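Benzoylformate Decarboxylase (Polynucleobacter necessarius, PDB 4K9Q) probably catalyses the decarboxylation of benzoylformate with the help of thiamine diphosphate and magnesium, as a member of the thiamine diphosphate enzyme family. Local coordinates at residues Val368-Cys373 with Gly401-Ala406; Glu235-Pro240 with Asp390-Phe395; Leu410-Glu415 with Gln445-Ile450. All coordinates share one frame; numbering follows the deposited sequence.

Contact 1 of 3, residues Val368-Cys373 with Gly401-Ala406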
ATOM      1  N   VAL A 368     -23.034  18.060 -28.405  1.00 11.00           N
ATOM      2  CA  VAL A 368     -22.464  17.059 -27.510  1.00 10.36           C
ATOM      3  C   VAL A 368     -23.475  16.919 -26.384  1.00 10.66           C
ATOM      4  O   VAL A 368     -23.998  17.922 -25.904  1.00 13.13           O
ATOM      5  CB  VAL A 368     -21.104  17.507 -26.963  1.00 10.55           C
ATOM      6  CG1 VAL A 368     -20.626  16.553 -25.871  1.00 10.96           C
ATOM      7  CG2 VAL A 368     -20.072  17.581 -28.097  1.00 13.39           C
ATOM      8  N   LEU A 369     -23.790  15.684 -25.997  1.00 11.02           N
ATOM      9  CA  LEU A 369     -24.776  15.439 -24.949  1.00 11.67           C
ATOM     10  C   LEU A 369     -24.092  14.759 -23.771  1.00 12.17           C
ATOM     11  O   LEU A 369     -23.437  13.733 -23.943  1.00 11.11           O
ATOM     12  CB  LEU A 369     -25.908  14.546 -25.466  1.00 10.72           C
ATOM     13  CG  LEU A 369     -27.016  14.310 -24.434  1.00 12.54           C
ATOM     14  CD1 LEU A 369     -27.768  15.588 -24.182  1.00 13.04           C
ATOM     15  CD2 LEU A 369     -27.978  13.219 -24.911  1.00 15.41           C
ATOM     16  N   VAL A 370     -24.243  15.339 -22.585  1.00 10.22           N
ATOM     17  CA  VAL A 370     -23.672  14.790 -21.353  1.00 10.53           C
ATOM     18  C   VAL A 370     -24.813  14.554 -20.369  1.00 10.93           C
ATOM     19  O   VAL A 370     -25.783  15.305 -20.363  1.00 12.20           O
ATOM     20  CB  VAL A 370     -22.671  15.790 -20.756  1.00 10.55           C
ATOM     21  CG1 VAL A 370     -22.092  15.271 -19.438  1.00 11.22           C
ATOM     22  CG2 VAL A 370     -21.543  16.063 -21.761  1.00 11.40           C
ATOM     23  N   GLU A 371     -24.733  13.502 -19.562  1.00 10.90           N
ATOM     24  CA  GLU A 371     -25.832  13.209 -18.644  1.00 12.16           C
ATOM     25  C   GLU A 371     -25.358  12.765 -17.260  1.00 11.92           C
ATOM     26  O   GLU A 371     -24.458  11.933 -17.127  1.00 13.13           O
ATOM     27  CB  GLU A 371     -26.795  12.178 -19.256  1.00 12.74           C
ATOM     28  CG  GLU A 371     -27.814  11.566 -18.288  1.00 12.61           C
ATOM     29  CD  GLU A 371     -27.241  10.412 -17.472  1.00 15.86           C
ATOM     30  OE1 GLU A 371     -27.448  10.405 -16.240  1.00 15.94           O
ATOM     31  OE2 GLU A 371     -26.578   9.502 -18.047  1.00 17.95           O
ATOM     32  N   GLU A 372     -25.970  13.346 -16.237  1.00 10.45           N
ATOM     33  CA  GLU A 372     -25.802  12.909 -14.854  1.00 10.25           C
ATOM     34  C   GLU A 372     -27.096  13.253 -14.132  1.00 11.98           C
ATOM     35  O   GLU A 372     -27.145  14.163 -13.308  1.00 11.37           O
ATOM     36  CB  GLU A 372     -24.601  13.591 -14.193  1.00 12.14           C
ATOM     37  CG  GLU A 372     -24.203  12.986 -12.841  1.00 11.65           C
ATOM     38  CD  GLU A 372     -22.922  13.580 -12.292  1.00 13.51           C
ATOM     39  OE1 GLU A 372     -21.832  13.323 -12.857  1.00 12.25           O
ATOM     40  OE2 GLU A 372     -23.001  14.317 -11.294  1.00 14.32           O
ATOM     41  N   CYS A 373     -28.147  12.525 -14.490  1.00 11.09           N
ATOM     42  CA  CYS A 373     -29.473  12.694 -13.907  1.00 10.14           C
ATOM     43  C   CYS A 373     -30.022  11.283 -13.819  1.00 11.24           C
ATOM     44  O   CYS A 373     -30.749  10.824 -14.703  1.00 13.39           O
ATOM     45  CB  CYS A 373     -30.344  13.561 -14.814  1.00 11.26           C
ATOM     46  SG  CYS A 373     -31.884  14.064 -14.026  1.00 14.60           S
ATOM     47  N   GLY A 401     -20.663  14.163  -9.493  1.00 11.62           N
ATOM     48  CA  GLY A 401     -19.735  15.280  -9.441  1.00 12.08           C
ATOM     49  C   GLY A 401     -18.772  15.292 -10.621  1.00 13.23           C
ATOM     50  O   GLY A 401     -17.928  16.174 -10.731  1.00 12.69           O
ATOM     51  N   TRP A 402     -18.894  14.311 -11.510  1.00 10.02           N
ATOM     52  CA  TRP A 402     -17.975  14.245 -12.640  1.00 11.57           C
ATOM     53  C   TRP A 402     -18.495  15.017 -13.851  1.00 11.13           C
ATOM     54  O   TRP A 402     -17.741  15.742 -14.501  1.00 10.58           O
ATOM     55  CB  TRP A 402     -17.693  12.791 -13.032  1.00 11.00           C
ATOM     56  CG  TRP A 402     -16.671  12.676 -14.122  1.00  9.02           C
ATOM     57  CD1 TRP A 402     -15.309  12.719 -13.980  1.00  9.81           C
ATOM     58  CD2 TRP A 402     -16.925  12.515 -15.521  1.00 11.05           C
ATOM     59  NE1 TRP A 402     -14.705  12.586 -15.206  1.00 11.00           N
ATOM     60  CE2 TRP A 402     -15.674  12.459 -16.169  1.00 11.68           C
ATOM     61  CE3 TRP A 402     -18.090  12.417 -16.291  1.00 10.70           C
ATOM     62  CZ2 TRP A 402     -15.551  12.311 -17.556  1.00 11.11           C
ATOM     63  CZ3 TRP A 402     -17.966  12.259 -17.674  1.00 12.37           C
ATOM     64  CH2 TRP A 402     -16.704  12.210 -18.285  1.00 10.39           C
ATOM     65  N   ASP A 403     -19.778  14.861 -14.153  1.00 10.02           N
ATOM     66  CA  ASP A 403     -20.296  15.304 -15.452  1.00 10.56           C
ATOM     67  C   ASP A 403     -20.388  16.814 -15.623  1.00  9.99           C
ATOM     68  O   ASP A 403     -20.132  17.340 -16.711  1.00  9.32           O
ATOM     69  CB  ASP A 403     -21.633  14.628 -15.772  1.00 10.67           C
ATOM     70  CG  ASP A 403     -21.456  13.157 -16.140  1.00 11.40           C
ATOM     71  OD1 ASP A 403     -21.268  12.880 -17.343  1.00 14.98           O
ATOM     72  OD2 ASP A 403     -21.472  12.293 -15.229  1.00 13.85           O
ATOM     73  N   LEU A 404     -20.750  17.521 -14.556  1.00  9.84           N
ATOM     74  CA  LEU A 404     -20.850  18.967 -14.643  1.00 11.17           C
ATOM     75  C   LEU A 404     -19.517  19.600 -15.077  1.00  9.90           C
ATOM     76  O   LEU A 404     -19.470  20.304 -16.082  1.00 10.72           O
ATOM     77  CB  LEU A 404     -21.397  19.569 -13.344  1.00  8.75           C
ATOM     78  CG  LEU A 404     -21.695  21.072 -13.388  1.00  8.01           C
ATOM     79  CD1 LEU A 404     -22.649  21.432 -12.267  1.00 11.59           C
ATOM     80  CD2 LEU A 404     -20.411  21.894 -13.299  1.00 10.75           C
ATOM     81  N   PRO A 405     -18.428  19.335 -14.338  1.00  9.40           N
ATOM     82  CA  PRO A 405     -17.139  19.836 -14.831  1.00  7.70           C
ATOM     83  C   PRO A 405     -16.644  19.140 -16.113  1.00  8.84           C
ATOM     84  O   PRO A 405     -16.001  19.789 -16.947  1.00 10.93           O
ATOM     85  CB  PRO A 405     -16.186  19.621 -13.644  1.00  8.55           C
ATOM     86  CG  PRO A 405     -16.864  18.592 -12.775  1.00  9.64           C
ATOM     87  CD  PRO A 405     -18.340  18.784 -12.971  1.00 10.28           C
ATOM     88  N   ALA A 406     -16.949  17.861 -16.305  1.00  8.50           N
ATOM     89  CA  ALA A 406     -16.470  17.201 -17.524  1.00  9.12           C
ATOM     90  C   ALA A 406     -17.045  17.876 -18.776  1.00  8.45           C
ATOM     91  O   ALA A 406     -16.362  17.976 -19.808  1.00  9.33           O
ATOM     92  CB  ALA A 406     -16.786  15.706 -17.516  1.00  8.66           C
TER
HETATM   93  O   HOH W   1     -21.424  16.597 -11.883  1.00 12.49           O
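Glu372 and the chain entering helix 403-417 illustrate how one buried carboxylate can satisfy a row of backbone N-H groups. With CG anti to the backbone N (chi1 -169°) and the chain extended beyond it, the acid reaches across to the residues leading into helix 403-417. There Glu372 OE2 takes the N-H of Gly401 at 3.0 Å, a nearly straight bond (178°) on the syn side but tilted 30° from the carboxylate plane, and Glu372 OE1 accepts Asp403 N at 2.9 Å from above that plane. Trp402 N adds a weak bond to Glu372 OE1. The next amide is served through water: a molecule donates to Glu372 OE2 at 2.8 Å and accepts Leu404 N at 2.9 Å. Two sound bonds, one weak bond and one water link thus meet at a single acid, and the direct donors would probably favour negative charge on it.

Asp403 OD2 lies 2.6 Å from Glu372 OE1, the two carboxylates turned almost perpendicular. The other oxygen, Asp403 OD1, rests against Val370 CG1 at 3.3 Å and receives a weak bond from Thr394, whose hydroxyl also bonds Glu371 O. Just where the strand ends, Glu371 OE1 accepts Cys373 N at 2.8 Å; Cys373 itself touches thiamine diphosphate. The indole of Trp402, with Ala406 CB over one face, sends its NE1 to Asp55.

The contact joins a helix to the parallel sheet of the C-terminal thiamine diphosphate-binding domain. Strand 368-372 runs there between strands 392-393 and 423-428, Val370 packing on Val423 and Thr425 of the latter, while Trp402 and Pro405 press on helix 47-61 of the N-terminal domain.

Contact 2 of 3, residues Glu235-Pro240 with Asp390-Phe395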
ATOM      1  N   GLU A 235     -20.626   4.184 -20.880  1.00 13.06           N
ATOM      2  CA  GLU A 235     -20.359   5.595 -20.648  1.00 12.50           C
ATOM      3  C   GLU A 235     -20.396   6.426 -21.930  1.00 14.65           C
ATOM      4  O   GLU A 235     -20.642   7.642 -21.886  1.00 13.16           O
ATOM      5  CB  GLU A 235     -18.992   5.746 -19.968  1.00 12.47           C
ATOM      6  CG  GLU A 235     -17.812   5.194 -20.790  1.00 12.38           C
ATOM      7  CD  GLU A 235     -17.450   3.761 -20.455  1.00 14.97           C
ATOM      8  OE1 GLU A 235     -18.340   2.946 -20.111  1.00 13.99           O
ATOM      9  OE2 GLU A 235     -16.252   3.433 -20.553  1.00 16.33           O
ATOM     10  N   ARG A 236     -20.134   5.774 -23.064  1.00 10.83           N
ATOM     11  CA  ARG A 236     -20.108   6.439 -24.363  1.00 11.89           C
ATOM     12  C   ARG A 236     -20.713   5.534 -25.423  1.00 13.33           C
ATOM     13  O   ARG A 236     -20.444   4.331 -25.455  1.00 11.47           O
ATOM     14  CB  ARG A 236     -18.682   6.818 -24.742  1.00 12.17           C
ATOM     15  CG  ARG A 236     -18.118   7.904 -23.857  1.00 11.63           C
ATOM     16  CD  ARG A 236     -16.671   8.123 -24.116  1.00 14.66           C
ATOM     17  NE  ARG A 236     -16.441   8.607 -25.472  1.00 14.68           N
ATOM     18  CZ  ARG A 236     -15.241   8.924 -25.932  1.00 13.06           C
ATOM     19  NH1 ARG A 236     -14.193   8.806 -25.131  1.00 11.69           N
ATOM     20  NH2 ARG A 236     -15.095   9.355 -27.182  1.00 12.90           N
ATOM     21  N   THR A 237     -21.541   6.127 -26.275  1.00 11.73           N
ATOM     22  CA  THR A 237     -22.324   5.390 -27.256  1.00 11.42           C
ATOM     23  C   THR A 237     -21.442   4.495 -28.131  1.00 11.92           C
ATOM     24  O   THR A 237     -20.515   4.976 -28.774  1.00 11.63           O
ATOM     25  CB  THR A 237     -23.085   6.380 -28.162  1.00 11.53           C
ATOM     26  OG1 THR A 237     -23.798   7.320 -27.344  1.00 14.04           O
ATOM     27  CG2 THR A 237     -24.056   5.637 -29.061  1.00 10.97           C
ATOM     28  N   PRO A 238     -21.720   3.179 -28.153  1.00  9.82           N
ATOM     29  CA  PRO A 238     -20.873   2.323 -28.986  1.00 13.57           C
ATOM     30  C   PRO A 238     -21.461   1.958 -30.358  1.00 14.81           C
ATOM     31  O   PRO A 238     -20.751   1.357 -31.162  1.00 16.30           O
ATOM     32  CB  PRO A 238     -20.736   1.057 -28.135  1.00 15.47           C
ATOM     33  CG  PRO A 238     -22.023   0.980 -27.400  1.00 17.97           C
ATOM     34  CD  PRO A 238     -22.467   2.409 -27.146  1.00 11.50           C
ATOM     35  N   PHE A 239     -22.717   2.296 -30.617  1.00 11.82           N
ATOM     36  CA  PHE A 239     -23.377   1.872 -31.851  1.00 14.25           C
ATOM     37  C   PHE A 239     -24.516   2.857 -32.182  1.00 13.09           C
ATOM     38  O   PHE A 239     -25.192   3.359 -31.277  1.00 14.50           O
ATOM     39  CB  PHE A 239     -23.918   0.449 -31.652  1.00 13.76           C
ATOM     40  CG  PHE A 239     -24.373  -0.235 -32.922  1.00 14.79           C
ATOM     41  CD1 PHE A 239     -25.717  -0.276 -33.261  1.00 13.89           C
ATOM     42  CD2 PHE A 239     -23.460  -0.875 -33.745  1.00 16.23           C
ATOM     43  CE1 PHE A 239     -26.148  -0.921 -34.419  1.00 14.05           C
ATOM     44  CE2 PHE A 239     -23.882  -1.527 -34.902  1.00 18.42           C
ATOM     45  CZ  PHE A 239     -25.228  -1.549 -35.239  1.00 14.70           C
ATOM     46  N   PRO A 240     -24.725   3.157 -33.476  1.00 13.13           N
ATOM     47  CA  PRO A 240     -25.795   4.114 -33.799  1.00 14.24           C
ATOM     48  C   PRO A 240     -27.147   3.615 -33.297  1.00 14.64           C
ATOM     49  O   PRO A 240     -27.577   2.506 -33.628  1.00 13.23           O
ATOM     50  CB  PRO A 240     -25.774   4.172 -35.331  1.00 16.52           C
ATOM     51  CG  PRO A 240     -25.022   2.944 -35.772  1.00 14.52           C
ATOM     52  CD  PRO A 240     -24.016   2.690 -34.680  1.00 15.46           C
ATOM     53  N   ASP A 390     -18.559  10.219 -30.769  1.00 12.28           N
ATOM     54  CA  ASP A 390     -18.058  11.372 -30.018  1.00 11.53           C
ATOM     55  C   ASP A 390     -19.126  12.428 -29.786  1.00 13.78           C
ATOM     56  O   ASP A 390     -18.870  13.631 -29.921  1.00 12.41           O
ATOM     57  CB  ASP A 390     -16.850  11.991 -30.716  1.00 13.91           C
ATOM     58  CG  ASP A 390     -15.667  11.038 -30.788  1.00 14.79           C
ATOM     59  OD1 ASP A 390     -15.688   9.996 -30.085  1.00 14.76           O
ATOM     60  OD2 ASP A 390     -14.719  11.331 -31.548  1.00 14.28           O
ATOM     61  N   THR A 391     -20.311  11.967 -29.409  1.00 10.89           N
ATOM     62  CA  THR A 391     -21.455  12.831 -29.202  1.00 12.06           C
ATOM     63  C   THR A 391     -21.993  12.713 -27.772  1.00 13.20           C
ATOM     64  O   THR A 391     -22.226  13.735 -27.113  1.00 14.18           O
ATOM     65  CB  THR A 391     -22.537  12.532 -30.269  1.00 14.14           C
ATOM     66  OG1 THR A 391     -22.024  12.928 -31.548  1.00 14.95           O
ATOM     67  CG2 THR A 391     -23.844  13.274 -29.990  1.00 14.21           C
ATOM     68  N   PHE A 392     -22.160  11.482 -27.285  1.00  9.46           N
ATOM     69  CA  PHE A 392     -22.675  11.260 -25.928  1.00  9.11           C
ATOM     70  C   PHE A 392     -21.585  10.847 -24.950  1.00 10.46           C
ATOM     71  O   PHE A 392     -20.772   9.954 -25.243  1.00 11.33           O
ATOM     72  CB  PHE A 392     -23.784  10.206 -25.915  1.00 10.67           C
ATOM     73  CG  PHE A 392     -24.248   9.845 -24.530  1.00 10.05           C
ATOM     74  CD1 PHE A 392     -25.134  10.670 -23.850  1.00 15.14           C
ATOM     75  CD2 PHE A 392     -23.785   8.697 -23.898  1.00 11.53           C
ATOM     76  CE1 PHE A 392     -25.555  10.349 -22.555  1.00 13.49           C
ATOM     77  CE2 PHE A 392     -24.199   8.374 -22.613  1.00 14.92           C
ATOM     78  CZ  PHE A 392     -25.089   9.201 -21.945  1.00 13.70           C
ATOM     79  N   TYR A 393     -21.585  11.479 -23.779  1.00 11.30           N
ATOM     80  CA  TYR A 393     -20.604  11.165 -22.744  1.00 11.47           C
ATOM     81  C   TYR A 393     -21.238  11.161 -21.361  1.00 11.14           C
ATOM     82  O   TYR A 393     -22.010  12.072 -21.016  1.00 11.31           O
ATOM     83  CB  TYR A 393     -19.498  12.219 -22.722  1.00  8.71           C
ATOM     84  CG  TYR A 393     -18.680  12.363 -23.979  1.00 10.19           C
ATOM     85  CD1 TYR A 393     -19.175  13.062 -25.078  1.00  9.68           C
ATOM     86  CD2 TYR A 393     -17.400  11.827 -24.058  1.00 10.87           C
ATOM     87  CE1 TYR A 393     -18.407  13.210 -26.231  1.00 11.75           C
ATOM     88  CE2 TYR A 393     -16.630  11.969 -25.199  1.00 11.15           C
ATOM     89  CZ  TYR A 393     -17.142  12.659 -26.279  1.00 11.73           C
ATOM     90  OH  TYR A 393     -16.386  12.809 -27.422  1.00 13.64           O
ATOM     91  N   THR A 394     -20.879  10.168 -20.556  1.00 10.80           N
ATOM     92  CA  THR A 394     -21.183  10.194 -19.126  1.00 11.60           C
ATOM     93  C   THR A 394     -20.032   9.465 -18.418  1.00 12.03           C
ATOM     94  O   THR A 394     -19.060   9.036 -19.064  1.00 10.71           O
ATOM     95  CB  THR A 394     -22.573   9.577 -18.808  1.00 12.75           C
ATOM     96  OG1 THR A 394     -22.925   9.816 -17.435  1.00 12.16           O
ATOM     97  CG2 THR A 394     -22.592   8.079 -19.090  1.00 12.77           C
ATOM     98  N   PHE A 395     -20.118   9.342 -17.100  1.00 10.40           N
ATOM     99  CA  PHE A 395     -19.074   8.639 -16.342  1.00 11.88           C
ATOM    100  C   PHE A 395     -19.130   7.108 -16.472  1.00  9.73           C
ATOM    101  O   PHE A 395     -20.190   6.527 -16.730  1.00 12.77           O
ATOM    102  CB  PHE A 395     -19.055   9.099 -14.868  1.00 11.21           C
ATOM    103  CG  PHE A 395     -20.407   9.053 -14.166  1.00 10.95           C
ATOM    104  CD1 PHE A 395     -20.604   9.780 -12.997  1.00 11.73           C
ATOM    105  CD2 PHE A 395     -21.442   8.265 -14.637  1.00 11.80           C
ATOM    106  CE1 PHE A 395     -21.823   9.753 -12.327  1.00 15.16           C
ATOM    107  CE2 PHE A 395     -22.677   8.229 -13.981  1.00 15.15           C
ATOM    108  CZ  PHE A 395     -22.866   8.972 -12.818  1.00 13.30           C
TER
HETATM  109  O   HOH W   2     -18.638   9.540 -27.119  1.00 13.49           O
HETATM  110  O   HOH W   3     -19.524   7.454 -28.867  1.00 11.64           O
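Arg236 and Tyr393 lie side by side, pointing the same way, the guanidinium tilted 30° from the phenol ring. A bend at chi3 (64°) swings the arginine's flat end across to the ring, whose CE2 lies over one guanidinium face, 3.4 Å from Arg236 CZ. At the guanidinium edge, in its plane, Arg236 NH2 meets Asp390 OD1 at 3.0 Å in a salt bridge whose hydrogen bond is weak, the two planes standing 50° apart; Asp390 is held more firmly by Arg62. Also at that edge, a water accepts Arg236 NE and donates to Phe392 O, lying over a face of the Tyr393 ring, toward its rim. A lysine in place of Arg236 would probably lose the flat group that Tyr393 CE2 lies against and the in-plane N-H pair that reaches Asp390 and the water.

Thr237 crosses Phe392 at about a right angle, its OG1 3.2 Å from Phe392 CB. Nearby, Thr394 N donates to Glu235 O at 2.9 Å in the carbonyl plane.

The contact ties a loop of the central domain, between strands 228-230 and 246-249, to edge strand 392-393 of the C-terminal domain's sheet, with Gln59 of helix 47-61 touching both Arg236 and Tyr393.

Contact 3 of 3, residues Leu410-Glu415 with Gln445-Ile450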
ATOM      1  N   LEU A 410     -15.184  19.015 -22.143  1.00  8.91           N
ATOM      2  CA  LEU A 410     -15.624  18.627 -23.483  1.00  9.98           C
ATOM      3  C   LEU A 410     -15.811  19.879 -24.345  1.00 11.25           C
ATOM      4  O   LEU A 410     -15.417  19.902 -25.513  1.00 12.63           O
ATOM      5  CB  LEU A 410     -16.925  17.799 -23.424  1.00  8.67           C
ATOM      6  CG  LEU A 410     -16.726  16.373 -22.870  1.00 10.29           C
ATOM      7  CD1 LEU A 410     -18.041  15.739 -22.405  1.00 11.46           C
ATOM      8  CD2 LEU A 410     -16.011  15.490 -23.903  1.00 12.57           C
ATOM      9  N   ALA A 411     -16.369  20.925 -23.751  1.00  8.84           N
ATOM     10  CA  ALA A 411     -16.526  22.209 -24.432  1.00 10.75           C
ATOM     11  C   ALA A 411     -15.189  22.842 -24.826  1.00 12.65           C
ATOM     12  O   ALA A 411     -15.049  23.373 -25.935  1.00 11.81           O
ATOM     13  CB  ALA A 411     -17.357  23.176 -23.576  1.00 11.41           C
ATOM     14  N   LEU A 412     -14.213  22.805 -23.927  1.00 10.27           N
ATOM     15  CA  LEU A 412     -12.869  23.277 -24.249  1.00 12.82           C
ATOM     16  C   LEU A 412     -12.318  22.496 -25.443  1.00 12.40           C
ATOM     17  O   LEU A 412     -11.658  23.061 -26.313  1.00 13.78           O
ATOM     18  CB  LEU A 412     -11.933  23.140 -23.037  1.00 11.12           C
ATOM     19  CG  LEU A 412     -12.188  24.103 -21.866  1.00 13.92           C
ATOM     20  CD1 LEU A 412     -11.273  23.758 -20.706  1.00 12.64           C
ATOM     21  CD2 LEU A 412     -11.988  25.570 -22.285  1.00 13.04           C
ATOM     22  N   GLY A 413     -12.624  21.203 -25.487  1.00 10.65           N
ATOM     23  CA  GLY A 413     -12.226  20.346 -26.595  1.00 12.44           C
ATOM     24  C   GLY A 413     -12.843  20.762 -27.922  1.00 12.22           C
ATOM     25  O   GLY A 413     -12.188  20.694 -28.964  1.00 14.20           O
ATOM     26  N   GLU A 414     -14.110  21.156 -27.891  1.00 12.09           N
ATOM     27  CA  GLU A 414     -14.791  21.648 -29.093  1.00 11.21           C
ATOM     28  C   GLU A 414     -14.102  22.891 -29.635  1.00 13.77           C
ATOM     29  O   GLU A 414     -14.077  23.115 -30.839  1.00 15.09           O
ATOM     30  CB  GLU A 414     -16.263  21.948 -28.801  1.00 12.02           C
ATOM     31  CG  GLU A 414     -17.095  20.692 -28.574  1.00 12.36           C
ATOM     32  CD  GLU A 414     -17.020  19.754 -29.771  1.00 15.28           C
ATOM     33  OE1 GLU A 414     -17.534  20.128 -30.847  1.00 14.21           O
ATOM     34  OE2 GLU A 414     -16.430  18.654 -29.647  1.00 13.49           O
ATOM     35  N   GLU A 415     -13.561  23.718 -28.748  1.00 14.19           N
ATOM     36  CA  GLU A 415     -12.874  24.919 -29.209  1.00 15.49           C
ATOM     37  C   GLU A 415     -11.481  24.591 -29.738  1.00 15.57           C
ATOM     38  O   GLU A 415     -11.031  25.180 -30.723  1.00 16.38           O
ATOM     39  CB  GLU A 415     -12.842  25.997 -28.125  1.00 16.87           C
ATOM     40  CG  GLU A 415     -14.251  26.432 -27.722  0.73 16.04           C
ATOM     41  CD  GLU A 415     -14.280  27.626 -26.791  0.27 21.53           C
ATOM     42  OE1 GLU A 415     -13.632  28.647 -27.105  0.50 24.66           O
ATOM     43  OE2 GLU A 415     -14.964  27.546 -25.747  0.65 22.08           O
ATOM     44  N   GLN A 445     -14.053  30.697 -18.939  1.00 12.59           N
ATOM     45  CA  GLN A 445     -13.473  30.267 -20.210  1.00 10.64           C
ATOM     46  C   GLN A 445     -14.410  30.536 -21.391  1.00 13.26           C
ATOM     47  O   GLN A 445     -14.035  30.328 -22.545  1.00 15.10           O
ATOM     48  CB  GLN A 445     -13.102  28.778 -20.169  1.00 12.22           C
ATOM     49  CG  GLN A 445     -12.070  28.413 -19.109  1.00 10.55           C
ATOM     50  CD  GLN A 445     -10.699  29.032 -19.372  1.00 15.11           C
ATOM     51  OE1 GLN A 445     -10.232  29.084 -20.510  1.00 20.28           O
ATOM     52  NE2 GLN A 445     -10.055  29.506 -18.314  1.00 17.08           N
ATOM     53  N   LYS A 446     -15.619  30.999 -21.088  1.00 11.91           N
ATOM     54  CA  LYS A 446     -16.656  31.249 -22.095  1.00 12.55           C
ATOM     55  C   LYS A 446     -16.984  30.009 -22.931  1.00 15.44           C
ATOM     56  O   LYS A 446     -17.236  30.104 -24.131  1.00 17.42           O
ATOM     57  CB  LYS A 446     -16.264  32.438 -22.987  1.00 16.01           C
ATOM     58  CG  LYS A 446     -16.052  33.721 -22.200  1.00 21.25           C
ATOM     59  CD  LYS A 446     -15.665  34.884 -23.099  1.00 27.56           C
ATOM     60  CE  LYS A 446     -15.569  36.165 -22.292  1.00 32.98           C
ATOM     61  NZ  LYS A 446     -14.605  36.032 -21.159  0.80 35.54           N
ATOM     62  N   THR A 447     -17.005  28.849 -22.285  1.00 11.94           N
ATOM     63  CA  THR A 447     -17.411  27.617 -22.965  1.00 11.79           C
ATOM     64  C   THR A 447     -18.909  27.611 -23.243  1.00 13.15           C
ATOM     65  O   THR A 447     -19.716  28.116 -22.440  1.00 12.34           O
ATOM     66  CB  THR A 447     -17.056  26.342 -22.144  1.00 12.06           C
ATOM     67  OG1 THR A 447     -17.632  26.438 -20.835  1.00 14.28           O
ATOM     68  CG2 THR A 447     -15.544  26.188 -22.014  1.00 13.40           C
ATOM     69  N   HIS A 448     -19.288  27.041 -24.383  1.00 11.25           N
ATOM     70  CA  HIS A 448     -20.699  26.946 -24.726  1.00 11.42           C
ATOM     71  C   HIS A 448     -21.259  25.662 -24.126  1.00 11.45           C
ATOM     72  O   HIS A 448     -21.155  24.582 -24.715  1.00 10.42           O
ATOM     73  CB  HIS A 448     -20.895  26.973 -26.238  1.00 12.37           C
ATOM     74  CG  HIS A 448     -22.307  27.251 -26.652  1.00 13.88           C
ATOM     75  ND1 HIS A 448     -22.690  27.353 -27.972  1.00 16.15           N
ATOM     76  CD2 HIS A 448     -23.429  27.445 -25.918  1.00 13.68           C
ATOM     77  CE1 HIS A 448     -23.986  27.597 -28.033  1.00 13.41           C
ATOM     78  NE2 HIS A 448     -24.458  27.663 -26.799  1.00 13.87           N
ATOM     79  N   VAL A 449     -21.825  25.797 -22.929  1.00  9.00           N
ATOM     80  CA  VAL A 449     -22.323  24.664 -22.165  1.00  9.36           C
ATOM     81  C   VAL A 449     -23.684  25.038 -21.624  1.00 11.48           C
ATOM     82  O   VAL A 449     -23.855  26.112 -21.051  1.00 11.41           O
ATOM     83  CB  VAL A 449     -21.386  24.326 -20.973  1.00 10.41           C
ATOM     84  CG1 VAL A 449     -21.973  23.183 -20.131  1.00 10.01           C
ATOM     85  CG2 VAL A 449     -19.981  23.970 -21.462  1.00 10.15           C
ATOM     86  N   ILE A 450     -24.646  24.145 -21.799  1.00  9.69           N
ATOM     87  CA  ILE A 450     -26.014  24.409 -21.394  1.00  9.79           C
ATOM     88  C   ILE A 450     -26.430  23.353 -20.390  1.00 10.84           C
ATOM     89  O   ILE A 450     -26.596  22.173 -20.742  1.00 12.47           O
ATOM     90  CB  ILE A 450     -26.966  24.356 -22.605  1.00 11.50           C
ATOM     91  CG1 ILE A 450     -26.531  25.372 -23.664  1.00 11.04           C
ATOM     92  CG2 ILE A 450     -28.412  24.620 -22.172  1.00 10.95           C
ATOM     93  CD1 ILE A 450     -27.261  25.222 -24.973  1.00 13.30           C
TER
HETATM   94  O   HOH W   4     -17.485  26.016 -26.310  1.00 20.12           O
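Glu415 and His448 are linked by a single water, which accepts the backbone N-H of His448 at 2.8 Å and donates to Glu415 OE2 at 3.0 Å. No direct hydrogen bond crosses this contact, a useful example of a helix packed on the loop that leads into a strand through small apolar groups, with a polar bridge at one end. The same carboxylate oxygen lies alongside Thr447, with Glu415 OE2 3.7 Å from Thr447 CA, while Glu415 OE1 makes a long, weak ion pair with Lys515, whose NZ also bonds Lys446 O.

Ala411 supplies the closest packing. Its methyl presses against both Thr447 CB and Val449 CG2, each 3.5 Å from Ala411 CB and tighter than usual for carbon pairs. The next residue, Leu412, sends CD2 over to Thr447 CG2 at 3.6 Å and touches Gln445 CB more loosely. Thr447 uses both its branches: with OG1 between the backbone N and the carbonyl carbon (chi1 55°), the hydroxyl turns back to Gly442 O of helix 438-445, and CG2 is left facing the leucine. That helix ends in a Schellman motif at Lys446, whose positive phi redirects the chain toward the sheet.

This is helix-on-sheet packing in the alpha/beta C-terminal domain, away from the annotated sites. Strand 449-455 enters between strands 423-428 and 517-523, Val449 bonding Gly516 and Ser518 and Ile450 bonding Val423. Ala411 of helix 403-417 also meets Val423, whereas Ile450 packs on helix 501-513.

Overall arrangement
The three contacts follow a single parallel sheet of the C-terminal domain, whose order begins 392-393, 368-372, 423-428, 449-455. Contact 2 joins its edge strand to the central domain; contacts 1 and 3 seat the start and a later part of helix 403-417 on it. The centres of contact 1 and contact 2 lie about 12 Å apart. Those of contact 1 and contact 3 are about 13 Å apart, and those of contact 2 and contact 3 about 18 Å. Along the chain contacts 1 and 2 interleave, and contact 3 opens after both have closed. Leu410 touches Val370 and Tyr393, knitting all three together. Contact 1 alone includes a residue touching thiamine diphosphate, so the cofactor site borders this framework.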